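Local coordinates for protein oxygen-independent coproporphyrinogen III oxidase (Escherichia coli, PDB 1OLT) that catalyses the oxygen-independent oxidative decarboxylation of coproporphyrinogen III to protoporphyrinogen IX in heme biosynthesis, using a [4Fe-4S] cluster and S-adenosylmethionine, at residues Leu53-Ile59 / Val105-Gly111; Leu89-Ile93 / Leu322-Val326; Leu406-Leu410 / Asn435-Cys439. One frame throughout, in Å; residues are numbered along the deposited sequence. Where two conformers were deposited one is given.

Overall arrangement
The three contacts illustrate how one chain joins a radical SAM core to a C-terminal helical region. Contacts 1 and 2 touch, with centres about 10 Å apart, and share a sheet: strand 53-62 lies between strand 105-112, its partner in contact 1, and strand 320-324, which contact 2 ties to helix 80-96. Their segments alternate along the chain, and residues 322-326, which come late in it, add to the sheet beside strand 53-62 and pack against helix 80-96. Contact 3 follows both in sequence and lies on the opposite side of the chain's centre, about 34 Å and 39 Å from the centres of contacts 1 and 2. There, helices 401-412 and 433-438 pack together, away from the cofactors.

Contact 1 of 3, residues Leu53-Ile59 / Val105-Gly111; sequences LSLYVHI and VSQLHWG. With SAM (S-adenosylmethionine), chain D.
Tyr56 and His109 sit side by side on neighbouring parallel strands of the radical SAM core, joined by a beta-alpha-beta crossover through helix 80-96. Their rings are not stacked: His109 offers its edge, with CD2 3.8 Å from Tyr56 CE1, while its two ring nitrogens are engaged by Ser143 and Glu145. The phenol presents a face to S-adenosylmethionine instead, and C5 of the adenine lies 3.5 Å above the centre of the Tyr56 ring. That reach follows from Tyr56 CG standing anti to its own backbone nitrogen (chi1 175°). On the same face Gln107 NE2, in the conformer given, donates to Ser54 OG at 2.6 Å, the hydroxyl tilted 20° from the amide plane. On the other side of the sheet the packing is apolar. Leu55 CB meets Leu108 CD1 at 3.8 Å, and Val57 runs alongside Trp110, pointing the same way, its CB 3.8 Å from Trp110 CD1; the indole NE1, buried here, has no polar partner in the model. A beta bulge shifts the register between Leu53 and Ser54. Within the ladder Gly111, which has no side chain, brings its CA within 3.3 Å of Tyr56 OH, and that hydroxyl is hydrogen-bonded to His58 ND1 at 2.6 Å.

Contact 2 of 3, residues Leu89-Ile93 / Leu322-Val326; sequences LEQEI and LGMGV
Glu92 extends straight from its helix to Gly325, with CG anti to the backbone nitrogen (chi1 -171°) and the rest of the chain nearly fully stretched, which delivers the carboxylate to the backbone of Gly325. There Gly325 N donates to Glu92 OE1 at 2.8 Å with an N-H...O angle of 154°, meeting the oxygen on its syn side and somewhat out of the carboxylate plane. OE1 is also hydrogen-bonded to Tyr346 OH, while OE2 is held by Asn339, whose amide nitrogen bonds to Gly325 O as well. A water completes the link, 2.7 Å from Glu92 OE2 and 2.9 Å from Gly323 O. Together these partners would hold the rotation of the buried carboxylate and may well keep it ionised. Helix 80-96 is the connection of the first beta-alpha-beta unit of the radical SAM core, and here it packs against a strand that joins the same sheet beside strand 53-62; the two segment axes approach to 10.2 Å and run roughly antiparallel. One turn earlier, Leu89 lays its CD2 branch against the backbone, 3.7 Å from both N and CA of Gly325, a residue with positive phi, and the same side chain touches Val57. On the flank of the carboxylate, Met324 in the conformer given crosses Ile93 at about a right angle, its SD 3.8 Å from Ile93 CG1.

Contact 3 of 3, residues Leu406-Leu410 / Asn435-Cys439; sequences LLAPL and NICMC
Two helices of the C-terminal region meet where Leu406, Leu407 and Leu410 of helix 401-412 face Ile436 and Cys439 of residues 435-439. Cys439 supplies the largest share of the surface. Its SG stands anti to the carbonyl carbon (chi1 -61°), a setting that carries the sulfur against the first turn of 406-410: it lies 4.0 Å from Leu406 CB and 4.1 Å from Leu407 CD1, and it also rests on the backbone at 3.7 Å from Leu406 O. Leu406 reaches past it, with CD1 3.5 Å from Cys439 O, at the solvent-exposed border of the contact. Helix 401-412 falls within the HemN C-terminal domain, a family grouped with helix-turn-helix proteins. The order helix 365-380, strand 382-384, helix 385-391, helix 401-412 and then strands 416-418 and 422-425, with a short helix 396-399 on the way, is consistent with a winged-helix arrangement in which helix 401-412 takes the third-helix place and helix 433-438 comes after the wing strands. The strand 422-425 touches both partners, Ile423 lying on Leu407 and Val425 on Ile436. Across the contact itself Leu407 CD1 comes to 4.3 Å from Ile436 CG2, an apolar touch between branch ends. Pro409 interrupts the hydrogen bonding of its helix and marks a kink between these leucines. A turn further on, Leu410 in the conformer given directs CD2 towards Ile436 CG1 at 4.1 Å and over the backbone of Asn435, while Ile436 also packs on Leu377 of helix 365-380.

Contact 1 of 3, residues Leu53-Ile59 / Val105-Gly111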
ATOM      1  N   LEU A  53     -17.388   1.229  -5.247  1.00 13.65           N
ATOM      2  CA  LEU A  53     -16.482   2.336  -5.095  1.00 12.95           C
ATOM      3  C   LEU A  53     -15.696   2.156  -3.814  1.00 12.77           C
ATOM      4  O   LEU A  53     -16.239   1.886  -2.765  1.00 12.40           O
ATOM      5  CB  LEU A  53     -17.283   3.669  -5.083  1.00 12.89           C
ATOM      6  CG  LEU A  53     -16.515   4.989  -5.154  1.00 14.09           C
ATOM      7  CD1 LEU A  53     -15.630   5.110  -6.330  1.00 14.62           C
ATOM      8  CD2 LEU A  53     -17.486   6.239  -5.110  1.00 17.42           C
ATOM      9  N   SER A  54     -14.403   2.349  -3.930  1.00 13.06           N
ATOM     10  CA  SER A  54     -13.455   2.470  -2.842  1.00 13.33           C
ATOM     11  C   SER A  54     -12.943   3.922  -2.773  1.00 12.33           C
ATOM     12  O   SER A  54     -12.746   4.546  -3.794  1.00 12.99           O
ATOM     13  CB  SER A  54     -12.283   1.496  -3.120  1.00 13.86           C
ATOM     14  OG  SER A  54     -11.302   1.645  -2.072  1.00 19.06           O
ATOM     15  N   LEU A  55     -12.753   4.446  -1.580  1.00 11.35           N
ATOM     16  CA  LEU A  55     -12.320   5.797  -1.375  1.00 11.59           C
ATOM     17  C   LEU A  55     -10.986   5.794  -0.665  1.00 10.84           C
ATOM     18  O   LEU A  55     -10.800   5.072   0.261  1.00 10.61           O
ATOM     19  CB  LEU A  55     -13.355   6.570  -0.537  1.00 10.52           C
ATOM     20  CG  LEU A  55     -14.743   6.657  -1.104  1.00 11.91           C
ATOM     21  CD1 LEU A  55     -15.592   7.451  -0.148  1.00 13.42           C
ATOM     22  CD2 LEU A  55     -14.749   7.251  -2.422  1.00 10.41           C
ATOM     23  N   TYR A  56     -10.068   6.630  -1.121  1.00 12.06           N
ATOM     24  CA  TYR A  56      -8.791   6.884  -0.445  1.00 11.57           C
ATOM     25  C   TYR A  56      -8.704   8.395  -0.148  1.00 12.27           C
ATOM     26  O   TYR A  56      -8.963   9.188  -1.030  1.00 12.16           O
ATOM     27  CB  TYR A  56      -7.587   6.468  -1.318  1.00 12.23           C
ATOM     28  CG  TYR A  56      -6.316   6.842  -0.655  1.00 10.71           C
ATOM     29  CD1 TYR A  56      -5.809   6.083   0.381  1.00 16.45           C
ATOM     30  CD2 TYR A  56      -5.633   8.014  -1.007  1.00 13.66           C
ATOM     31  CE1 TYR A  56      -4.627   6.520   1.080  1.00 14.35           C
ATOM     32  CE2 TYR A  56      -4.444   8.409  -0.348  1.00 12.38           C
ATOM     33  CZ  TYR A  56      -3.968   7.667   0.683  1.00 13.02           C
ATOM     34  OH  TYR A  56      -2.862   8.067   1.386  1.00 12.27           O
ATOM     35  N   VAL A  57      -8.362   8.772   1.092  1.00 11.08           N
ATOM     36  CA  VAL A  57      -8.085  10.154   1.432  1.00 11.48           C
ATOM     37  C   VAL A  57      -6.635  10.278   1.988  1.00 11.55           C
ATOM     38  O   VAL A  57      -6.235   9.519   2.905  1.00 11.56           O
ATOM     39  CB  VAL A  57      -9.070  10.713   2.482  1.00 11.02           C
ATOM     40  CG1 VAL A  57      -8.740  12.186   2.727  1.00 13.36           C
ATOM     41  CG2 VAL A  57     -10.526  10.527   2.056  1.00 14.14           C
ATOM     42  N   HIS A  58      -5.844  11.160   1.384  1.00 11.77           N
ATOM     43  CA  HIS A  58      -4.487  11.414   1.799  1.00 11.60           C
ATOM     44  C   HIS A  58      -4.528  12.537   2.856  1.00 12.11           C
ATOM     45  O   HIS A  58      -5.115  13.576   2.624  1.00 13.26           O
ATOM     46  CB  HIS A  58      -3.608  11.880   0.676  1.00 11.19           C
ATOM     47  CG  HIS A  58      -2.161  11.636   0.952  1.00 12.69           C
ATOM     48  ND1 HIS A  58      -1.624  10.369   0.953  1.00 13.35           N
ATOM     49  CD2 HIS A  58      -1.141  12.489   1.240  1.00 13.81           C
ATOM     50  CE1 HIS A  58      -0.321  10.459   1.200  1.00 15.04           C
ATOM     51  NE2 HIS A  58      -0.008  11.734   1.377  1.00 12.18           N
ATOM     52  N   ILE A  59      -3.955  12.285   4.000  1.00 12.20           N
ATOM     53  CA  ILE A  59      -3.809  13.266   5.055  1.00 12.54           C
ATOM     54  C   ILE A  59      -2.296  13.464   5.226  1.00 12.20           C
ATOM     55  O   ILE A  59      -1.604  12.559   5.722  1.00 12.84           O
ATOM     56  CB  ILE A  59      -4.441  12.792   6.392  1.00 11.76           C
ATOM     57  CG1 ILE A  59      -5.925  12.438   6.330  1.00 14.56           C
ATOM     58  CG2 ILE A  59      -4.260  13.892   7.463  1.00 12.90           C
ATOM     59  CD1 ILE A  59      -6.799  13.535   5.877  1.00 18.30           C
ATOM     60  N   VAL A 105     -20.239   2.484  -1.634  1.00 13.47           N
ATOM     61  CA  VAL A 105     -18.868   2.499  -1.174  1.00 13.64           C
ATOM     62  C   VAL A 105     -18.658   1.255  -0.305  1.00 13.47           C
ATOM     63  O   VAL A 105     -19.370   1.046   0.655  1.00 13.04           O
ATOM     64  CB  VAL A 105     -18.546   3.771  -0.431  1.00 13.21           C
ATOM     65  CG1 VAL A 105     -17.225   3.658   0.168  1.00 14.01           C
ATOM     66  CG2 VAL A 105     -18.605   4.963  -1.441  1.00 12.05           C
ATOM     67  N   SER A 106     -17.712   0.409  -0.701  1.00 13.64           N
ATOM     68  CA  SER A 106     -17.380  -0.803   0.013  1.00 13.47           C
ATOM     69  C   SER A 106     -16.111  -0.657   0.845  1.00 14.10           C
ATOM     70  O   SER A 106     -15.801  -1.507   1.700  1.00 12.69           O
ATOM     71  CB  SER A 106     -17.210  -1.963  -1.000  1.00 13.94           C
ATOM     72  OG  SER A 106     -16.140  -1.668  -1.902  1.00 13.46           O
ATOM     73  N   GLN A 107     -15.404   0.441   0.635  0.70 14.71           N
ATOM     74  CA  GLN A 107     -14.058   0.614   1.207  0.70 15.65           C
ATOM     75  C   GLN A 107     -13.652   2.090   1.377  0.70 14.65           C
ATOM     76  O   GLN A 107     -13.831   2.862   0.438  0.70 14.11           O
ATOM     77  CB  GLN A 107     -13.106  -0.033   0.250  0.70 15.97           C
ATOM     78  CG  GLN A 107     -11.779  -0.379   0.788  0.70 20.90           C
ATOM     79  CD  GLN A 107     -10.969  -1.306  -0.217  0.70 24.45           C
ATOM     80  OE1 GLN A 107     -10.902  -2.531  -0.034  0.70 26.51           O
ATOM     81  NE2 GLN A 107     -10.376  -0.688  -1.263  0.70 23.36           N
ATOM     82  N   LEU A 108     -13.089   2.453   2.539  1.00 13.39           N
ATOM     83  CA  LEU A 108     -12.500   3.768   2.751  1.00 13.76           C
ATOM     84  C   LEU A 108     -11.227   3.557   3.542  1.00 13.48           C
ATOM     85  O   LEU A 108     -11.236   2.846   4.547  1.00 14.09           O
ATOM     86  CB  LEU A 108     -13.445   4.659   3.571  1.00 14.14           C
ATOM     87  CG  LEU A 108     -12.877   5.943   4.176  1.00 14.68           C
ATOM     88  CD1 LEU A 108     -12.466   6.872   3.095  1.00 13.56           C
ATOM     89  CD2 LEU A 108     -13.895   6.554   5.090  1.00 14.81           C
ATOM     90  N   HIS A 109     -10.158   4.230   3.119  1.00 12.38           N
ATOM     91  CA  HIS A 109      -8.937   4.256   3.844  1.00 12.97           C
ATOM     92  C   HIS A 109      -8.350   5.673   3.870  1.00 13.31           C
ATOM     93  O   HIS A 109      -8.390   6.399   2.866  1.00 11.62           O
ATOM     94  CB  HIS A 109      -7.936   3.365   3.204  1.00 15.48           C
ATOM     95  CG  HIS A 109      -6.629   3.315   3.924  1.00 15.72           C
ATOM     96  ND1 HIS A 109      -6.333   2.351   4.824  1.00 17.91           N
ATOM     97  CD2 HIS A 109      -5.561   4.136   3.899  1.00 23.26           C
ATOM     98  CE1 HIS A 109      -5.103   2.530   5.291  1.00 22.85           C
ATOM     99  NE2 HIS A 109      -4.603   3.593   4.728  1.00 22.04           N
ATOM    100  N   TRP A 110      -7.827   6.030   5.025  1.00 12.03           N
ATOM    101  CA  TRP A 110      -7.081   7.241   5.182  1.00 12.56           C
ATOM    102  C   TRP A 110      -5.605   6.837   5.355  1.00 12.87           C
ATOM    103  O   TRP A 110      -5.260   6.103   6.259  1.00 12.95           O
ATOM    104  CB  TRP A 110      -7.520   8.028   6.413  1.00 11.71           C
ATOM    105  CG  TRP A 110      -8.956   8.590   6.367  1.00 11.75           C
ATOM    106  CD1 TRP A 110      -9.882   8.447   5.368  1.00 11.83           C
ATOM    107  CD2 TRP A 110      -9.608   9.343   7.399  1.00 14.09           C
ATOM    108  NE1 TRP A 110     -11.067   9.031   5.716  1.00 13.09           N
ATOM    109  CE2 TRP A 110     -10.935   9.607   6.957  1.00 14.30           C
ATOM    110  CE3 TRP A 110      -9.221   9.829   8.641  1.00 14.77           C
ATOM    111  CZ2 TRP A 110     -11.856  10.310   7.729  1.00 13.10           C
ATOM    112  CZ3 TRP A 110     -10.171  10.539   9.418  1.00 13.97           C
ATOM    113  CH2 TRP A 110     -11.436  10.778   8.957  1.00 13.51           C
ATOM    114  N   GLY A 111      -4.769   7.439   4.529  1.00 12.84           N
ATOM    115  CA  GLY A 111      -3.355   7.228   4.530  1.00 14.48           C
ATOM    116  C   GLY A 111      -2.632   8.567   4.643  1.00 13.44           C
ATOM    117  O   GLY A 111      -3.248   9.638   4.753  1.00 12.66           O
TER
HETATM  118  N   SAM D 502       4.799   3.674  -0.101  0.50 41.71           N
HETATM  119  CA  SAM D 502       5.560   3.067   1.007  0.50 42.04           C
HETATM  120  C   SAM D 502       6.955   2.591   0.550  0.50 42.53           C
HETATM  121  O   SAM D 502       8.021   2.992   1.056  0.50 41.57           O
HETATM  122  OXT SAM D 502       7.125   1.774  -0.381  0.50 43.94           O
HETATM  123  CB  SAM D 502       4.745   1.914   1.650  0.50 42.27           C
HETATM  124  CG  SAM D 502       3.443   2.339   2.401  0.50 40.26           C
HETATM  125  SD  SAM D 502       1.890   1.915   1.541  0.50 38.02           S
HETATM  126  CE  SAM D 502       1.408   0.362   2.378  0.50 35.01           C
HETATM  127  C5' SAM D 502       0.527   3.000   2.110  1.00 32.45           C
HETATM  128  C4' SAM D 502       0.783   4.457   1.762  1.00 25.07           C
HETATM  129  O4' SAM D 502       0.730   4.548   0.346  1.00 21.03           O
HETATM  130  C3' SAM D 502      -0.287   5.432   2.267  1.00 21.84           C
HETATM  131  O3' SAM D 502      -0.131   5.710   3.647  1.00 20.80           O
HETATM  132  C2' SAM D 502      -0.068   6.565   1.303  1.00 17.43           C
HETATM  133  O2' SAM D 502       1.103   7.261   1.637  1.00 16.27           O
HETATM  134  C1' SAM D 502       0.159   5.817  -0.023  1.00 19.93           C
HETATM  135  N9  SAM D 502      -1.077   5.569  -0.745  1.00 17.77           N
HETATM  136  C8  SAM D 502      -1.946   4.552  -0.567  1.00 19.91           C
HETATM  137  N7  SAM D 502      -3.005   4.716  -1.454  1.00 18.36           N
HETATM  138  C5  SAM D 502      -2.793   5.798  -2.156  1.00 18.31           C
HETATM  139  C6  SAM D 502      -3.513   6.416  -3.140  1.00 19.98           C
HETATM  140  N6  SAM D 502      -4.645   5.939  -3.628  1.00 21.89           N
HETATM  141  N1  SAM D 502      -3.003   7.559  -3.644  1.00 18.39           N
HETATM  142  C2  SAM D 502      -1.845   8.075  -3.202  1.00 18.22           C
HETATM  143  N3  SAM D 502      -1.141   7.496  -2.220  1.00 18.34           N
HETATM  144  C4  SAM D 502      -1.609   6.365  -1.713  1.00 18.77           C

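Contact 2 of 3, residues Leu89-Ile93 / Leu322-Val326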
ATOM      1  N   LEU A  89     -10.563  19.760   1.235  1.00 13.10           N
ATOM      2  CA  LEU A  89     -11.184  18.442   1.050  1.00 13.14           C
ATOM      3  C   LEU A  89     -12.696  18.562   0.943  1.00 11.94           C
ATOM      4  O   LEU A  89     -13.301  17.948   0.041  1.00 11.04           O
ATOM      5  CB  LEU A  89     -10.855  17.475   2.166  1.00 12.34           C
ATOM      6  CG  LEU A  89      -9.474  16.836   2.155  1.00 15.96           C
ATOM      7  CD1 LEU A  89      -9.357  16.058   3.443  1.00 16.66           C
ATOM      8  CD2 LEU A  89      -9.384  15.896   0.927  1.00 20.30           C
ATOM      9  N   GLU A  90     -13.295  19.397   1.775  1.00 10.83           N
ATOM     10  CA  GLU A  90     -14.730  19.689   1.629  1.00 11.71           C
ATOM     11  C   GLU A  90     -15.098  20.128   0.188  1.00 10.84           C
ATOM     12  O   GLU A  90     -16.075  19.675  -0.388  1.00 11.54           O
ATOM     13  CB  GLU A  90     -15.190  20.767   2.615  1.00 12.09           C
ATOM     14  CG  GLU A  90     -16.670  21.156   2.445  1.00 11.75           C
ATOM     15  CD  GLU A  90     -17.206  22.127   3.539  1.00 15.75           C
ATOM     16  OE1 GLU A  90     -16.413  22.774   4.255  1.00 12.53           O
ATOM     17  OE2 GLU A  90     -18.463  22.317   3.638  1.00 14.85           O
ATOM     18  N   GLN A  91     -14.341  21.053  -0.350  1.00 10.88           N
ATOM     19  CA  GLN A  91     -14.604  21.562  -1.691  1.00 11.74           C
ATOM     20  C   GLN A  91     -14.340  20.436  -2.747  1.00 11.36           C
ATOM     21  O   GLN A  91     -15.153  20.214  -3.651  1.00  9.98           O
ATOM     22  CB  GLN A  91     -13.780  22.790  -1.986  1.00 12.07           C
ATOM     23  CG  GLN A  91     -14.168  24.077  -1.189  1.00 13.87           C
ATOM     24  CD  GLN A  91     -15.621  24.373  -1.223  1.00 15.97           C
ATOM     25  OE1 GLN A  91     -16.230  24.230  -2.263  1.00 16.88           O
ATOM     26  NE2 GLN A  91     -16.222  24.656  -0.053  1.00 13.28           N
ATOM     27  N   GLU A  92     -13.287  19.673  -2.566  1.00 10.46           N
ATOM     28  CA  GLU A  92     -13.027  18.560  -3.490  1.00 11.18           C
ATOM     29  C   GLU A  92     -14.196  17.542  -3.465  1.00 10.62           C
ATOM     30  O   GLU A  92     -14.685  17.113  -4.540  1.00 10.17           O
ATOM     31  CB  GLU A  92     -11.657  17.869  -3.225  1.00 10.40           C
ATOM     32  CG  GLU A  92     -11.294  16.877  -4.290  1.00 14.02           C
ATOM     33  CD  GLU A  92      -9.940  16.104  -4.044  1.00 14.66           C
ATOM     34  OE1 GLU A  92      -9.277  16.309  -2.990  1.00 11.44           O
ATOM     35  OE2 GLU A  92      -9.595  15.274  -4.918  1.00 15.56           O
ATOM     36  N   ILE A  93     -14.655  17.210  -2.273  1.00  9.91           N
ATOM     37  CA  ILE A  93     -15.683  16.244  -2.077  1.00 13.14           C
ATOM     38  C   ILE A  93     -16.985  16.757  -2.691  1.00 14.56           C
ATOM     39  O   ILE A  93     -17.705  16.022  -3.450  1.00 16.06           O
ATOM     40  CB  ILE A  93     -15.854  15.903  -0.600  1.00 12.78           C
ATOM     41  CG1 ILE A  93     -14.656  15.056  -0.145  1.00 15.22           C
ATOM     42  CG2 ILE A  93     -17.131  15.208  -0.377  1.00 12.83           C
ATOM     43  CD1 ILE A  93     -14.421  15.032   1.331  1.00 15.52           C
ATOM     44  N   LEU A 322     -11.512   6.067  -5.918  1.00 11.34           N
ATOM     45  CA  LEU A 322     -11.400   7.501  -5.970  1.00 11.55           C
ATOM     46  C   LEU A 322     -10.487   7.989  -4.866  1.00 11.05           C
ATOM     47  O   LEU A 322     -10.732   7.768  -3.665  1.00 10.70           O
ATOM     48  CB  LEU A 322     -12.772   8.178  -5.811  1.00 10.85           C
ATOM     49  CG  LEU A 322     -12.734   9.683  -5.787  1.00 12.66           C
ATOM     50  CD1 LEU A 322     -12.291  10.310  -7.127  1.00 13.05           C
ATOM     51  CD2 LEU A 322     -14.119  10.268  -5.337  1.00 14.62           C
ATOM     52  N   GLY A 323      -9.477   8.729  -5.266  1.00 11.70           N
ATOM     53  CA  GLY A 323      -8.485   9.219  -4.360  1.00 12.27           C
ATOM     54  C   GLY A 323      -8.675  10.723  -4.208  1.00 12.11           C
ATOM     55  O   GLY A 323      -8.770  11.466  -5.213  1.00 12.13           O
ATOM     56  N   MET A 324      -8.751  11.177  -2.963  0.50 12.34           N
ATOM     57  CA  MET A 324      -8.976  12.618  -2.646  0.50 12.38           C
ATOM     58  C   MET A 324      -7.814  13.116  -1.806  0.50 12.10           C
ATOM     59  O   MET A 324      -7.199  12.339  -1.065  0.50 13.00           O
ATOM     60  CB  MET A 324     -10.264  12.780  -1.854  0.50 12.71           C
ATOM     61  CG  MET A 324     -11.570  12.602  -2.642  0.50 14.97           C
ATOM     62  SD  MET A 324     -12.929  12.009  -1.548  0.50 14.82           S
ATOM     63  CE  MET A 324     -12.612  10.254  -1.603  0.50 17.25           C
ATOM     64  N   GLY A 325      -7.490  14.398  -1.920  1.00 11.89           N
ATOM     65  CA  GLY A 325      -6.417  15.021  -1.177  1.00 12.29           C
ATOM     66  C   GLY A 325      -5.093  15.090  -1.976  1.00 11.33           C
ATOM     67  O   GLY A 325      -4.957  14.566  -3.104  1.00 10.82           O
ATOM     68  N   VAL A 326      -4.145  15.805  -1.428  1.00 12.41           N
ATOM     69  CA  VAL A 326      -2.884  16.034  -2.089  1.00 12.51           C
ATOM     70  C   VAL A 326      -2.179  14.678  -2.384  1.00 12.44           C
ATOM     71  O   VAL A 326      -2.111  13.831  -1.523  1.00 14.36           O
ATOM     72  CB  VAL A 326      -1.957  16.999  -1.208  1.00 13.27           C
ATOM     73  CG1 VAL A 326      -1.482  16.339   0.075  1.00 13.98           C
ATOM     74  CG2 VAL A 326      -0.780  17.415  -1.992  1.00 13.43           C
TER
HETATM   75  O   HOH W   1     -10.772  13.210  -6.274  1.00 29.04           O

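Contact 3 of 3, residues Leu406-Leu410 / Asn435-Cys439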
ATOM      1  N   LEU A 406      12.022 -13.745 -22.520  1.00 12.21           N
ATOM      2  CA  LEU A 406      12.632 -13.084 -21.360  1.00 12.26           C
ATOM      3  C   LEU A 406      12.469 -13.969 -20.133  1.00 12.33           C
ATOM      4  O   LEU A 406      13.337 -13.989 -19.247  1.00 11.88           O
ATOM      5  CB  LEU A 406      11.982 -11.717 -21.091  1.00 12.48           C
ATOM      6  CG  LEU A 406      12.144 -10.604 -22.142  1.00 13.63           C
ATOM      7  CD1 LEU A 406      11.420  -9.282 -21.664  1.00 14.23           C
ATOM      8  CD2 LEU A 406      13.637 -10.356 -22.472  1.00 13.20           C
ATOM      9  N   LEU A 407      11.354 -14.708 -20.094  1.00 11.89           N
ATOM     10  CA  LEU A 407      11.041 -15.607 -18.989  1.00 12.12           C
ATOM     11  C   LEU A 407      11.891 -16.878 -18.956  1.00 11.78           C
ATOM     12  O   LEU A 407      12.160 -17.407 -17.886  1.00 11.50           O
ATOM     13  CB  LEU A 407       9.546 -16.004 -19.038  1.00 12.47           C
ATOM     14  CG  LEU A 407       8.918 -16.635 -17.775  1.00 14.18           C
ATOM     15  CD1 LEU A 407       9.006 -15.718 -16.574  1.00 15.54           C
ATOM     16  CD2 LEU A 407       7.447 -17.009 -17.991  1.00 14.01           C
ATOM     17  N   ALA A 408      12.292 -17.374 -20.124  1.00 11.53           N
ATOM     18  CA  ALA A 408      12.964 -18.680 -20.231  1.00 11.74           C
ATOM     19  C   ALA A 408      14.163 -18.842 -19.285  1.00 12.07           C
ATOM     20  O   ALA A 408      14.210 -19.791 -18.507  1.00 12.09           O
ATOM     21  CB  ALA A 408      13.394 -18.952 -21.693  1.00 11.56           C
ATOM     22  N   PRO A 409      15.118 -17.914 -19.316  1.00 12.45           N
ATOM     23  CA  PRO A 409      16.270 -18.011 -18.410  1.00 12.64           C
ATOM     24  C   PRO A 409      15.858 -18.128 -16.927  1.00 12.61           C
ATOM     25  O   PRO A 409      16.444 -18.915 -16.185  1.00 12.16           O
ATOM     26  CB  PRO A 409      17.080 -16.728 -18.691  1.00 12.89           C
ATOM     27  CG  PRO A 409      16.215 -15.852 -19.579  1.00 13.07           C
ATOM     28  CD  PRO A 409      15.180 -16.716 -20.177  1.00 12.62           C
ATOM     29  N   LEU A 410      14.856 -17.346 -16.530  0.50 12.26           N
ATOM     30  CA  LEU A 410      14.292 -17.415 -15.183  0.50 12.37           C
ATOM     31  C   LEU A 410      13.699 -18.812 -14.870  0.50 12.69           C
ATOM     32  O   LEU A 410      13.932 -19.367 -13.797  0.50 12.16           O
ATOM     33  CB  LEU A 410      13.242 -16.283 -14.976  0.50 12.02           C
ATOM     34  CG  LEU A 410      13.794 -14.897 -14.580  0.50 11.32           C
ATOM     35  CD1 LEU A 410      14.449 -14.182 -15.760  0.50 11.44           C
ATOM     36  CD2 LEU A 410      12.704 -14.009 -13.972  0.50 11.96           C
ATOM     37  N   ASN A 435      11.098  -9.685 -10.390  1.00 18.29           N
ATOM     38  CA  ASN A 435      11.874 -10.181 -11.540  1.00 18.14           C
ATOM     39  C   ASN A 435      10.966 -10.835 -12.564  1.00 17.34           C
ATOM     40  O   ASN A 435      11.044 -10.514 -13.749  1.00 17.53           O
ATOM     41  CB  ASN A 435      12.959 -11.186 -11.127  1.00 18.62           C
ATOM     42  CG  ASN A 435      13.859 -10.670  -9.992  1.00 19.98           C
ATOM     43  OD1 ASN A 435      13.541 -10.830  -8.809  1.00 21.35           O
ATOM     44  ND2 ASN A 435      14.991 -10.073 -10.355  1.00 19.95           N
ATOM     45  N   ILE A 436      10.085 -11.729 -12.108  1.00 16.61           N
ATOM     46  CA  ILE A 436       9.175 -12.441 -13.006  1.00 15.96           C
ATOM     47  C   ILE A 436       8.209 -11.478 -13.713  1.00 16.00           C
ATOM     48  O   ILE A 436       7.999 -11.563 -14.935  1.00 16.20           O
ATOM     49  CB  ILE A 436       8.388 -13.537 -12.217  1.00 16.05           C
ATOM     50  CG1 ILE A 436       9.327 -14.656 -11.746  1.00 15.83           C
ATOM     51  CG2 ILE A 436       7.228 -14.108 -13.032  1.00 14.80           C
ATOM     52  CD1 ILE A 436       8.807 -15.440 -10.541  1.00 14.95           C
ATOM     53  N   CYS A 437       7.611 -10.569 -12.942  1.00 15.97           N
ATOM     54  CA  CYS A 437       6.647  -9.614 -13.482  1.00 16.00           C
ATOM     55  C   CYS A 437       7.285  -8.701 -14.525  1.00 15.85           C
ATOM     56  O   CYS A 437       6.632  -8.328 -15.505  1.00 14.74           O
ATOM     57  CB  CYS A 437       6.017  -8.757 -12.361  1.00 16.08           C
ATOM     58  SG  CYS A 437       4.958  -9.747 -11.289  1.00 16.96           S
ATOM     59  N   MET A 438       8.559  -8.378 -14.318  1.00 15.88           N
ATOM     60  CA  MET A 438       9.319  -7.511 -15.212  1.00 16.48           C
ATOM     61  C   MET A 438       9.408  -8.055 -16.649  1.00 16.75           C
ATOM     62  O   MET A 438       9.600  -7.277 -17.597  1.00 16.66           O
ATOM     63  CB  MET A 438      10.737  -7.294 -14.658  1.00 17.02           C
ATOM     64  CG  MET A 438      11.382  -5.946 -14.993  1.00 18.63           C
ATOM     65  SD  MET A 438      12.832  -5.457 -13.916  1.00 21.00           S
ATOM     66  CE  MET A 438      13.339  -7.066 -13.128  1.00 20.63           C
ATOM     67  N   CYS A 439       9.284  -9.375 -16.820  1.00 16.38           N
ATOM     68  CA  CYS A 439       9.294  -9.969 -18.179  1.00 16.37           C
ATOM     69  C   CYS A 439       8.113  -9.534 -19.043  1.00 16.13           C
ATOM     70  O   CYS A 439       8.173  -9.619 -20.299  1.00 15.33           O
ATOM     71  CB  CYS A 439       9.324 -11.491 -18.114  1.00 16.53           C
ATOM     72  SG  CYS A 439      10.805 -12.059 -17.292  1.00 16.76           S
TER